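Local atomic coordinates of tRNA (adenine(58)-N(1))-methyltransferase catalytic subunit TRM61 C-terminal domain-containing protein (Thermoplasma acidophilum, PDB entry 1YB2), a protein that probably transfers a methyl group from S-adenosyl-L-methionine to an adenine base of RNA, as tRNA (adenine(58)-N1)-methyltransferases do. Residues A[130-135]-A[161-166]; A[205-210]-A[227-232]; A[123-128]-A[136-141]; A[80-85]-A[264-269]. All coordinates share one frame; numbering follows the deposited sequence.

Contact 1 of 4, residues A[130-135]-A[161-166]; sequences YALNGK and IGNVRT
Asn163 reaches from the turn that leads into strand 164-167 toward the turn that ends a helix, and its amide end settles against both Leu132 and Gly134. It gives up more than half of the 90 Å² buried here, while Gly134 and Leu132 supply most of the rest. The CG of Asn163 lies between the backbone N and the carbonyl carbon (chi1 67°), which swings the amide out of the 161-164 turn and across to the other segment. From there it meets the backbone of Gly134, with Asn163 CG 4.9 Å from Gly134 C, and a methyl of Leu132, with Asn163 CG 5.1 Å from Leu132 CD1. The side chains of Leu132 and Asn163 cross obliquely. The closest pair of CA atoms, Gly134 CA and Asn163 CA, is 7.0 Å apart.

Both partners are built on turns. Residues 132-135 form a type I' turn closed by Lys135 N to Leu132 O at 2.9 Å; positive phi at Asn133 and Gly134 brings the chain off helix 123-132 and back toward strand 137-141. Residues 161-164 form a type I turn, Val164 N to Ile161 O at 3.0 Å, that leads into strand 164-167, the outermost strand at this end of the Rossmann-like methyltransferase sheet. Leu129, one helical turn before Asn133, packs against Ile161, Asn163 and Val164 and extends the same patch inward. Gly134 remains exposed at the solvent edge, and the nearby Tyr130 makes a cation-pi contact with Arg109 of the second subunit.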
loop_
_atom_site.group_PDB
_atom_site.type_symbol
_atom_site.label_atom_id
_atom_site.label_comp_id
_atom_site.label_asym_id
_atom_site.label_seq_id
_atom_site.Cartn_x
_atom_site.Cartn_y
_atom_site.Cartn_z
ATOM N N TYR A 130 -4.101 8.502 6.491
ATOM C CA TYR A 130 -5.278 7.657 6.301
ATOM C C TYR A 130 -5.111 6.331 7.049
ATOM O O TYR A 130 -6.033 5.869 7.717
ATOM C CB TYR A 130 -5.525 7.418 4.808
ATOM C CG TYR A 130 -6.936 6.963 4.450
ATOM C CD1 TYR A 130 -8.005 7.856 4.455
ATOM C CD2 TYR A 130 -7.186 5.636 4.079
ATOM C CE1 TYR A 130 -9.296 7.435 4.098
ATOM C CE2 TYR A 130 -8.471 5.208 3.723
ATOM C CZ TYR A 130 -9.508 6.109 3.731
ATOM O OH TYR A 130 -10.768 5.681 3.385
ATOM N N ALA A 131 -3.930 5.738 6.944
ATOM C CA ALA A 131 -3.619 4.465 7.604
ATOM C C ALA A 131 -3.560 4.581 9.133
ATOM O O ALA A 131 -4.039 3.686 9.850
ATOM C CB ALA A 131 -2.318 3.884 7.049
ATOM N N LEU A 132 -2.985 5.681 9.628
ATOM C CA LEU A 132 -2.909 5.939 11.058
ATOM C C LEU A 132 -4.284 6.104 11.684
ATOM O O LEU A 132 -4.471 5.745 12.841
ATOM C CB LEU A 132 -2.052 7.172 11.365
ATOM C CG LEU A 132 -0.542 7.034 11.164
ATOM C CD1 LEU A 132 0.110 8.404 11.462
ATOM C CD2 LEU A 132 0.084 5.909 12.035
ATOM N N ASN A 133 -5.235 6.643 10.919
ATOM C CA ASN A 133 -6.631 6.731 11.359
ATOM C C ASN A 133 -6.770 7.500 12.684
ATOM O O ASN A 133 -7.546 7.127 13.564
ATOM C CB ASN A 133 -7.234 5.315 11.468
ATOM C CG ASN A 133 -8.752 5.316 11.479
ATOM O OD1 ASN A 133 -9.384 5.986 10.670
ATOM N ND2 ASN A 133 -9.345 4.561 12.416
ATOM N N GLY A 134 -5.989 8.569 12.820
ATOM C CA GLY A 134 -6.024 9.399 14.015
ATOM C C GLY A 134 -5.197 8.881 15.183
ATOM O O GLY A 134 -5.103 9.547 16.204
ATOM N N LYS A 135 -4.586 7.705 15.035
ATOM C CA LYS A 135 -3.803 7.092 16.111
ATOM C C LYS A 135 -2.337 6.954 15.731
ATOM O O LYS A 135 -1.996 6.351 14.695
ATOM C CB LYS A 135 -4.365 5.720 16.462
ATOM C CG LYS A 135 -5.495 5.763 17.450
ATOM C CD LYS A 135 -6.339 4.499 17.382
ATOM C CE LYS A 135 -7.267 4.424 18.593
ATOM N NZ LYS A 135 -8.431 3.526 18.339
ATOM N N ILE A 161 -4.870 17.449 10.983
ATOM C CA ILE A 161 -3.417 17.263 11.041
ATOM C C ILE A 161 -2.863 17.488 12.455
ATOM O O ILE A 161 -1.681 17.809 12.648
ATOM C CB ILE A 161 -2.675 18.092 9.959
ATOM C CG1 ILE A 161 -3.028 19.575 10.067
ATOM C CG2 ILE A 161 -2.994 17.542 8.547
ATOM C CD1 ILE A 161 -2.126 20.451 9.247
ATOM N N GLY A 162 -3.736 17.279 13.441
ATOM C CA GLY A 162 -3.389 17.435 14.844
ATOM C C GLY A 162 -2.334 16.455 15.326
ATOM O O GLY A 162 -1.665 16.724 16.314
ATOM N N ASN A 163 -2.194 15.321 14.633
ATOM C CA ASN A 163 -1.135 14.342 14.917
ATOM C C ASN A 163 0.077 14.446 13.994
ATOM O O ASN A 163 0.856 13.496 13.860
ATOM C CB ASN A 163 -1.695 12.903 14.967
ATOM C CG ASN A 163 -2.207 12.386 13.591
ATOM O OD1 ASN A 163 -2.218 11.180 13.349
ATOM N ND2 ASN A 163 -2.633 13.286 12.719
ATOM N N VAL A 164 0.233 15.604 13.357
ATOM C CA VAL A 164 1.393 15.865 12.501
ATOM C C VAL A 164 2.297 16.935 13.110
ATOM O O VAL A 164 1.828 17.967 13.584
ATOM C CB VAL A 164 0.987 16.266 11.053
ATOM C CG1 VAL A 164 2.216 16.473 10.185
ATOM C CG2 VAL A 164 0.084 15.196 10.424
ATOM N N ARG A 165 3.603 16.662 13.093
ATOM C CA ARG A 165 4.621 17.625 13.503
ATOM C C ARG A 165 5.575 17.862 12.336
ATOM O O ARG A 165 5.843 16.946 11.551
ATOM C CB ARG A 165 5.360 17.120 14.748
ATOM C CG ARG A 165 4.492 17.231 16.011
ATOM C CD ARG A 165 5.242 16.799 17.283
ATOM N NE ARG A 165 6.313 17.732 17.668
ATOM C CZ ARG A 165 6.136 18.891 18.303
ATOM N NH1 ARG A 165 4.927 19.303 18.655
ATOM N NH2 ARG A 165 7.184 19.653 18.589
ATOM N N THR A 166 6.046 19.095 12.185
ATOM C CA THR A 166 6.950 19.412 11.084
ATOM C C THR A 166 8.238 20.058 11.567
ATOM O O THR A 166 8.252 20.821 12.544
ATOM C CB THR A 166 6.319 20.365 10.033
ATOM O OG1 THR A 166 6.080 21.634 10.637
ATOM C CG2 THR A 166 5.017 19.795 9.448
#

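Contact 2 of 4, residues A[205-210]-A[227-232]; sequences SVATFY and SGMHHL
Met229, a selenomethionine in this crystal, meets Ala207 and the rim of the Phe209 ring in the compact half of the contact. Strands 205-211 and 229-242 are not neighbours: strand 258-267 runs between them, and their short axes are 8.8 Å apart at an angle of 64°. The side chain of Met229 therefore has to span the middle strand, and it does so above Ala265, whose CB is 4.1 Å from Met229 SE. Its CG stands anti to the carbonyl carbon (chi1 -76°), and the chain runs on extended until chi3 bends CE toward the aromatic ring. SE then lies 4.1 Å from Ala207 CB, and CE touches Phe209 CZ at 4.0 Å. Phe209 comes from the opposite direction, and the methyl sits at the ring edge, near its plane, while SE lies 5.4 Å from the ring centroid, 90° off its normal: an edge-on Met-aromatic contact. Val194 and Ala198 of helix 194-199 close over Met229, and Ile197 packs on Phe209.

The other face of the sheet is looser. Here Val206, which is partly exposed, barely reaches Leu232, CG2 to CD1 at 4.4 Å, and Tyr82 touches both residues. The Phe209 side chain is about 8 Å from that of Asp186, predicted to bind S-adenosyl-L-methionine, so the compact half is not far from the probable cofactor site. Every group that meets across the strands is apolar or selenium, which implies cohesion by dispersion and shape, with perhaps a slight electrostatic gain where selenium faces the ring hydrogens.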
loop_
_atom_site.group_PDB
_atom_site.type_symbol
_atom_site.label_atom_id
_atom_site.label_comp_id
_atom_site.label_asym_id
_atom_site.label_seq_id
_atom_site.Cartn_x
_atom_site.Cartn_y
_atom_site.Cartn_z
ATOM N N SER A 205 12.905 -1.951 13.375
ATOM C CA SER A 205 12.042 -1.127 12.534
ATOM C C SER A 205 12.636 -0.988 11.109
ATOM O O SER A 205 13.819 -1.255 10.875
ATOM C CB SER A 205 11.783 0.240 13.189
ATOM O OG SER A 205 12.903 1.111 13.043
ATOM N N VAL A 206 11.787 -0.603 10.163
ATOM C CA VAL A 206 12.154 -0.576 8.742
ATOM C C VAL A 206 12.207 0.844 8.194
ATOM O O VAL A 206 11.337 1.673 8.499
ATOM C CB VAL A 206 11.153 -1.420 7.911
ATOM C CG1 VAL A 206 11.397 -1.252 6.403
ATOM C CG2 VAL A 206 11.277 -2.900 8.300
ATOM N N ALA A 207 13.204 1.105 7.361
ATOM C CA ALA A 207 13.325 2.361 6.635
ATOM C C ALA A 207 13.111 2.080 5.165
ATOM O O ALA A 207 13.619 1.076 4.626
ATOM C CB ALA A 207 14.708 2.993 6.849
ATOM N N THR A 208 12.358 2.955 4.521
ATOM C CA THR A 208 12.079 2.828 3.090
ATOM C C THR A 208 12.692 4.036 2.402
ATOM O O THR A 208 12.392 5.172 2.793
ATOM C CB THR A 208 10.550 2.786 2.809
ATOM O OG1 THR A 208 9.979 1.647 3.469
ATOM C CG2 THR A 208 10.280 2.658 1.333
ATOM N N PHE A 209 13.534 3.797 1.391
ATOM C CA PHE A 209 14.210 4.874 0.669
ATOM C C PHE A 209 13.736 4.885 -0.772
ATOM O O PHE A 209 13.792 3.845 -1.419
ATOM C CB PHE A 209 15.734 4.662 0.647
ATOM C CG PHE A 209 16.377 4.670 1.998
ATOM C CD1 PHE A 209 16.491 3.493 2.738
ATOM C CD2 PHE A 209 16.884 5.853 2.522
ATOM C CE1 PHE A 209 17.099 3.498 4.000
ATOM C CE2 PHE A 209 17.491 5.870 3.785
ATOM C CZ PHE A 209 17.580 4.684 4.527
ATOM N N TYR A 210 13.299 6.045 -1.266
ATOM C CA TYR A 210 12.864 6.202 -2.664
ATOM C C TYR A 210 13.946 6.953 -3.416
ATOM O O TYR A 210 14.346 8.029 -2.976
ATOM C CB TYR A 210 11.554 7.001 -2.748
ATOM C CG TYR A 210 10.341 6.201 -2.401
ATOM C CD1 TYR A 210 9.944 6.035 -1.064
ATOM C CD2 TYR A 210 9.567 5.596 -3.401
ATOM C CE1 TYR A 210 8.800 5.284 -0.725
ATOM C CE2 TYR A 210 8.411 4.833 -3.062
ATOM C CZ TYR A 210 8.049 4.690 -1.727
ATOM O OH TYR A 210 6.939 3.946 -1.382
ATOM N N SER A 227 25.968 1.953 8.757
ATOM C CA SER A 227 25.040 2.742 9.563
ATOM C C SER A 227 24.318 1.946 10.653
ATOM O O SER A 227 23.580 2.542 11.419
ATOM C CB SER A 227 23.991 3.435 8.678
ATOM O OG SER A 227 23.081 2.482 8.145
ATOM N N GLY A 228 24.507 0.631 10.724
ATOM C CA GLY A 228 23.718 -0.180 11.658
ATOM C C GLY A 228 22.349 -0.590 11.125
ATOM O O GLY A 228 21.462 -0.970 11.879
HETATM N N MSE A 229 22.189 -0.496 9.810
HETATM C CA MSE A 229 21.006 -0.973 9.110
HETATM C C MSE A 229 21.376 -2.169 8.266
HETATM O O MSE A 229 22.503 -2.293 7.817
HETATM C CB MSE A 229 20.409 0.132 8.233
HETATM C CG MSE A 229 19.646 1.195 9.027
HETATM SE SE MSE A 229 18.599 2.319 7.791
HETATM C CE MSE A 229 19.678 3.913 7.857
ATOM N N HIS A 230 20.422 -3.070 8.080
ATOM C CA HIS A 230 20.642 -4.267 7.274
ATOM C C HIS A 230 19.728 -4.201 6.045
ATOM O O HIS A 230 18.519 -4.098 6.192
ATOM C CB HIS A 230 20.343 -5.506 8.116
ATOM C CG HIS A 230 20.669 -6.787 7.428
ATOM N ND1 HIS A 230 21.926 -7.352 7.473
ATOM C CD2 HIS A 230 19.914 -7.595 6.649
ATOM C CE1 HIS A 230 21.924 -8.464 6.758
ATOM N NE2 HIS A 230 20.716 -8.634 6.249
ATOM N N HIS A 231 20.319 -4.229 4.847
ATOM C CA HIS A 231 19.577 -4.233 3.575
ATOM C C HIS A 231 18.702 -5.480 3.449
ATOM O O HIS A 231 19.179 -6.600 3.657
ATOM C CB HIS A 231 20.558 -4.130 2.400
ATOM C CG HIS A 231 19.920 -4.171 1.042
ATOM N ND1 HIS A 231 18.884 -3.339 0.669
ATOM C CD2 HIS A 231 20.235 -4.893 -0.062
ATOM C CE1 HIS A 231 18.564 -3.574 -0.592
ATOM N NE2 HIS A 231 19.366 -4.517 -1.057
ATOM N N LEU A 232 17.428 -5.271 3.130
ATOM C CA LEU A 232 16.466 -6.359 2.965
ATOM C C LEU A 232 16.321 -6.620 1.481
ATOM O O LEU A 232 16.601 -7.712 1.012
ATOM C CB LEU A 232 15.105 -5.999 3.580
ATOM C CG LEU A 232 15.035 -5.875 5.115
ATOM C CD1 LEU A 232 13.642 -5.423 5.578
ATOM C CD2 LEU A 232 15.401 -7.178 5.783
#

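Contact 3 of 4, residues A[123-128]-A[136-141]; sequences NMSSYI and GTLTVV
Ser125 is the first residue along helix 123-132 to touch strand 137-141, setting its CB 4.0 Å from Leu138 CD2. Its hydroxyl stands beside the backbone N, anti to the carbonyl carbon (chi1 -59°), and there OG passes 4.3 Å from Val140 CG2 while hydrogen-bonding to OE1 of Glu116 in the adjacent strand 113-117. Ser126 turns away from the strand and bonds through OG to the hydroxyl of Tyr159. Nearly one turn after Ser125, Ile128 points back at the strand: its CG2 and CD1 both rest against Leu138 CD1, each at 4.1 Å, with the two side chains crossing at about a right angle.

Leu138 thus divides its branches, CD2 against the serine and CD1 against the isoleucine. Helix and strand run almost antiparallel, 167° between their directions and 10.1 Å between axes, as expected of the second half of the beta-alpha-beta unit 113-141 in a Rossmann-like fold. Val140 stands about 4 Å, side chain to side chain, from Glu142, a predicted S-adenosyl-L-methionine ligand. The interface is thus aliphatic apart from one buried hydroxyl, whose bond to Glu116 lets it sit among methyl groups with its polarity answered.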
loop_
_atom_site.group_PDB
_atom_site.type_symbol
_atom_site.label_atom_id
_atom_site.label_comp_id
_atom_site.label_asym_id
_atom_site.label_seq_id
_atom_site.Cartn_x
_atom_site.Cartn_y
_atom_site.Cartn_z
ATOM N N ASN A 123 1.602 13.623 -0.948
ATOM C CA ASN A 123 0.887 12.418 -1.333
ATOM C C ASN A 123 1.156 11.238 -0.393
ATOM O O ASN A 123 0.211 10.584 0.081
ATOM C CB ASN A 123 1.172 12.042 -2.796
ATOM C CG ASN A 123 0.157 11.040 -3.351
ATOM O OD1 ASN A 123 -1.034 11.094 -3.029
ATOM N ND2 ASN A 123 0.631 10.107 -4.171
HETATM N N MSE A 124 2.436 10.974 -0.104
HETATM C CA MSE A 124 2.791 9.908 0.853
HETATM C C MSE A 124 2.245 10.226 2.255
HETATM O O MSE A 124 1.755 9.349 2.949
HETATM C CB MSE A 124 4.310 9.688 0.899
HETATM C CG MSE A 124 4.753 8.572 1.878
HETATM SE SE MSE A 124 4.021 6.843 1.364
HETATM C CE MSE A 124 3.820 5.914 3.087
ATOM N N SER A 125 2.338 11.488 2.664
ATOM C CA SER A 125 1.811 11.928 3.952
ATOM C C SER A 125 0.319 11.607 4.048
ATOM O O SER A 125 -0.179 11.217 5.107
ATOM C CB SER A 125 2.023 13.438 4.149
ATOM O OG SER A 125 3.392 13.781 4.088
ATOM N N SER A 126 -0.382 11.753 2.928
ATOM C CA SER A 126 -1.811 11.496 2.906
ATOM C C SER A 126 -2.116 10.014 3.148
ATOM O O SER A 126 -2.939 9.694 4.005
ATOM C CB SER A 126 -2.441 12.038 1.625
ATOM O OG SER A 126 -3.681 11.397 1.373
ATOM N N TYR A 127 -1.435 9.114 2.431
ATOM C CA TYR A 127 -1.558 7.691 2.713
ATOM C C TYR A 127 -1.219 7.316 4.158
ATOM O O TYR A 127 -1.872 6.446 4.741
ATOM C CB TYR A 127 -0.679 6.861 1.770
ATOM C CG TYR A 127 -1.257 6.725 0.401
ATOM C CD1 TYR A 127 -0.760 7.493 -0.654
ATOM C CD2 TYR A 127 -2.309 5.827 0.148
ATOM C CE1 TYR A 127 -1.283 7.367 -1.937
ATOM C CE2 TYR A 127 -2.851 5.702 -1.147
ATOM C CZ TYR A 127 -2.325 6.478 -2.171
ATOM O OH TYR A 127 -2.817 6.374 -3.460
ATOM N N ILE A 128 -0.185 7.946 4.713
ATOM C CA ILE A 128 0.232 7.675 6.093
ATOM C C ILE A 128 -0.891 8.069 7.053
ATOM O O ILE A 128 -1.293 7.272 7.915
ATOM C CB ILE A 128 1.556 8.413 6.440
ATOM C CG1 ILE A 128 2.736 7.810 5.643
ATOM C CG2 ILE A 128 1.839 8.378 7.944
ATOM C CD1 ILE A 128 3.987 8.714 5.609
ATOM N N GLY A 136 -1.469 7.488 16.578
ATOM C CA GLY A 136 -0.057 7.563 16.266
ATOM C C GLY A 136 0.220 8.940 15.703
ATOM O O GLY A 136 -0.633 9.810 15.744
ATOM N N THR A 137 1.416 9.132 15.164
ATOM C CA THR A 137 1.877 10.463 14.799
ATOM C C THR A 137 2.722 10.400 13.539
ATOM O O THR A 137 3.342 9.371 13.229
ATOM C CB THR A 137 2.750 11.113 15.929
ATOM O OG1 THR A 137 3.884 10.278 16.192
ATOM C CG2 THR A 137 1.960 11.335 17.243
ATOM N N LEU A 138 2.742 11.513 12.815
ATOM C CA LEU A 138 3.618 11.689 11.672
ATOM C C LEU A 138 4.492 12.911 11.924
ATOM O O LEU A 138 3.991 13.988 12.301
ATOM C CB LEU A 138 2.807 11.859 10.374
ATOM C CG LEU A 138 3.552 12.331 9.126
ATOM C CD1 LEU A 138 4.630 11.312 8.676
ATOM C CD2 LEU A 138 2.553 12.572 7.981
ATOM N N THR A 139 5.792 12.723 11.727
ATOM C CA THR A 139 6.770 13.794 11.781
ATOM C C THR A 139 7.409 13.992 10.419
ATOM O O THR A 139 8.000 13.071 9.845
ATOM C CB THR A 139 7.833 13.522 12.880
ATOM O OG1 THR A 139 7.157 13.333 14.136
ATOM C CG2 THR A 139 8.836 14.721 13.013
ATOM N N VAL A 140 7.291 15.202 9.898
ATOM C CA VAL A 140 7.774 15.515 8.554
ATOM C C VAL A 140 8.953 16.467 8.670
ATOM O O VAL A 140 8.842 17.544 9.275
ATOM C CB VAL A 140 6.655 16.152 7.694
ATOM C CG1 VAL A 140 7.177 16.546 6.318
ATOM C CG2 VAL A 140 5.473 15.191 7.562
ATOM N N VAL A 141 10.090 16.044 8.126
ATOM C CA VAL A 141 11.306 16.851 8.068
ATOM C C VAL A 141 11.495 17.238 6.609
ATOM O O VAL A 141 11.665 16.358 5.749
ATOM C CB VAL A 141 12.558 16.049 8.554
ATOM C CG1 VAL A 141 13.837 16.918 8.516
ATOM C CG2 VAL A 141 12.340 15.482 9.945
#

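Contact 4 of 4, residues A[80-85]-A[264-269]; sequences PMYFGR and FAIKKS
A Met-aromatic contact with a CH-pi component joins Met81, in the loop after strand 71-76, to Phe264 on strand 258-267. The terminal methyl of this selenomethionine lies over one face of the ring, CE 3.7 Å from the Phe264 centroid and 20° off the normal, displaced toward the CD2-CE2 side, with CE 3.6 Å from Phe264 CD2. The selenium is farther off and oblique. Two torsions deliver the methyl: CG lies between the backbone N and the carbonyl carbon (chi1 72°), and CE is nearly eclipsed with CB at the far end (chi3 5°), an unfavourable local shape.

The contact is a seam where the approach to short helix 83-86 rests on the face of the methyltransferase sheet, close to strand 71-76 of the other, N-terminal sheet. Tyr82 supplies the second half. Met81 CG stands 3.7 Å above the plane of the Tyr82 ring, toward the rim, and the phenol extends alongside the methionine until OH meets Ile266 CD1 at 4.0 Å. Ile74 and Ser76 reach Ile266 from the N-terminal sheet. Beyond Met81, Tyr127 of the second subunit packs on the same selenomethionine.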
loop_
_atom_site.group_PDB
_atom_site.type_symbol
_atom_site.label_atom_id
_atom_site.label_comp_id
_atom_site.label_asym_id
_atom_site.label_seq_id
_atom_site.Cartn_x
_atom_site.Cartn_y
_atom_site.Cartn_z
ATOM N N PRO A 80 3.444 -7.460 7.605
ATOM C CA PRO A 80 2.903 -8.072 6.396
ATOM C C PRO A 80 3.869 -8.119 5.215
ATOM O O PRO A 80 3.701 -8.969 4.354
ATOM C CB PRO A 80 1.681 -7.196 6.059
ATOM C CG PRO A 80 1.918 -5.937 6.731
ATOM C CD PRO A 80 2.663 -6.268 7.989
HETATM N N MSE A 81 4.886 -7.249 5.189
HETATM C CA MSE A 81 5.898 -7.333 4.139
HETATM C C MSE A 81 6.679 -8.643 4.170
HETATM O O MSE A 81 7.225 -9.021 3.150
HETATM C CB MSE A 81 6.866 -6.119 4.101
HETATM C CG MSE A 81 7.880 -6.016 5.220
HETATM SE SE MSE A 81 9.289 -4.608 4.783
HETATM C CE MSE A 81 8.536 -3.937 3.127
ATOM N N TYR A 82 6.705 -9.328 5.319
ATOM C CA TYR A 82 7.426 -10.604 5.465
ATOM C C TYR A 82 6.589 -11.859 5.233
ATOM O O TYR A 82 7.136 -12.968 5.116
ATOM C CB TYR A 82 8.079 -10.700 6.846
ATOM C CG TYR A 82 8.963 -9.529 7.195
ATOM C CD1 TYR A 82 9.917 -9.052 6.294
ATOM C CD2 TYR A 82 8.846 -8.890 8.430
ATOM C CE1 TYR A 82 10.750 -7.941 6.620
ATOM C CE2 TYR A 82 9.655 -7.809 8.762
ATOM C CZ TYR A 82 10.614 -7.339 7.847
ATOM O OH TYR A 82 11.429 -6.267 8.178
ATOM N N PHE A 83 5.266 -11.677 5.182
ATOM C CA PHE A 83 4.321 -12.794 5.161
ATOM C C PHE A 83 4.628 -13.777 4.044
ATOM O O PHE A 83 4.758 -14.960 4.290
ATOM C CB PHE A 83 2.881 -12.272 5.069
ATOM C CG PHE A 83 1.824 -13.353 5.072
ATOM C CD1 PHE A 83 1.313 -13.851 6.275
ATOM C CD2 PHE A 83 1.325 -13.854 3.880
ATOM C CE1 PHE A 83 0.321 -14.834 6.281
ATOM C CE2 PHE A 83 0.329 -14.843 3.871
ATOM C CZ PHE A 83 -0.170 -15.327 5.077
ATOM N N GLY A 84 4.782 -13.285 2.824
ATOM C CA GLY A 84 5.044 -14.163 1.684
ATOM C C GLY A 84 6.361 -14.924 1.735
ATOM O O GLY A 84 6.481 -16.008 1.145
ATOM N N ARG A 85 7.342 -14.371 2.446
ATOM C CA ARG A 85 8.669 -14.998 2.583
ATOM C C ARG A 85 8.699 -16.097 3.641
ATOM O O ARG A 85 9.504 -17.025 3.551
ATOM C CB ARG A 85 9.735 -13.948 2.944
ATOM C CG ARG A 85 9.922 -12.803 1.931
ATOM C CD ARG A 85 10.633 -13.289 0.654
ATOM N NE ARG A 85 11.872 -12.552 0.369
ATOM C CZ ARG A 85 13.090 -13.102 0.388
ATOM N NH1 ARG A 85 14.173 -12.361 0.128
ATOM N NH2 ARG A 85 13.229 -14.399 0.674
ATOM N N PHE A 264 14.476 -1.160 0.969
ATOM C CA PHE A 264 14.046 -1.427 2.344
ATOM C C PHE A 264 15.224 -1.910 3.183
ATOM O O PHE A 264 16.002 -2.750 2.735
ATOM C CB PHE A 264 12.961 -2.511 2.376
ATOM C CG PHE A 264 11.733 -2.163 1.595
ATOM C CD1 PHE A 264 11.556 -2.648 0.295
ATOM C CD2 PHE A 264 10.755 -1.330 2.148
ATOM C CE1 PHE A 264 10.407 -2.324 -0.450
ATOM C CE2 PHE A 264 9.593 -0.995 1.414
ATOM C CZ PHE A 264 9.422 -1.496 0.121
ATOM N N ALA A 265 15.322 -1.408 4.408
ATOM C CA ALA A 265 16.392 -1.785 5.331
ATOM C C ALA A 265 15.824 -1.897 6.746
ATOM O O ALA A 265 14.886 -1.165 7.111
ATOM C CB ALA A 265 17.524 -0.749 5.277
ATOM N N ILE A 266 16.369 -2.821 7.529
ATOM C CA ILE A 266 15.984 -2.965 8.946
ATOM C C ILE A 266 17.079 -2.460 9.899
ATOM O O ILE A 266 18.251 -2.772 9.715
ATOM C CB ILE A 266 15.560 -4.446 9.267
ATOM C CG1 ILE A 266 15.017 -4.609 10.694
ATOM C CG2 ILE A 266 16.698 -5.466 8.927
ATOM C CD1 ILE A 266 14.279 -5.940 10.899
ATOM N N LYS A 267 16.689 -1.664 10.905
ATOM C CA LYS A 267 17.603 -1.213 11.966
ATOM C C LYS A 267 18.027 -2.368 12.885
ATOM O O LYS A 267 17.184 -3.065 13.477
ATOM C CB LYS A 267 16.939 -0.101 12.810
ATOM C CG LYS A 267 17.769 0.381 14.028
ATOM C CD LYS A 267 18.969 1.228 13.597
ATOM C CE LYS A 267 19.915 1.514 14.788
ATOM N NZ LYS A 267 19.228 2.353 15.837
ATOM N N LYS A 268 19.339 -2.543 13.037
ATOM C CA LYS A 268 19.867 -3.543 13.966
ATOM C C LYS A 268 19.961 -2.972 15.367
ATOM O O LYS A 268 20.213 -1.783 15.525
ATOM C CB LYS A 268 21.225 -4.038 13.486
ATOM C CG LYS A 268 21.132 -4.708 12.121
ATOM C CD LYS A 268 22.491 -5.232 11.624
ATOM C CE LYS A 268 23.457 -4.099 11.397
ATOM N NZ LYS A 268 24.723 -4.601 10.802
ATOM N N SER A 269 19.769 -3.814 16.386
ATOM C CA SER A 269 19.954 -3.377 17.764
ATOM C C SER A 269 21.428 -3.163 18.127
ATOM O O SER A 269 21.737 -2.459 19.088
ATOM C CB SER A 269 19.337 -4.400 18.739
ATOM O OG SER A 269 20.042 -5.635 18.675
#

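How the contacts relate
From the N terminus, residues 80-85 open contact 4, which closes only at 264-269 and encloses the other three. Within that loop, 123-128 opens contact 3 and 130-135 opens contact 1; contact 3 closes at 136-141 and contact 1 at 161-166, so the two cross. They share helix 123-132 and neighbouring strands, bonded through Arg165 N to Leu138 O. Contact 2 follows in series, between 205-210 and 227-232, and meets contact 4 along strand 258-267, which lies between its own two strands. Contacts 1 and 3 thus build one end of the methyltransferase sheet; contacts 2 and 4 build the other and join it to the N-terminal region.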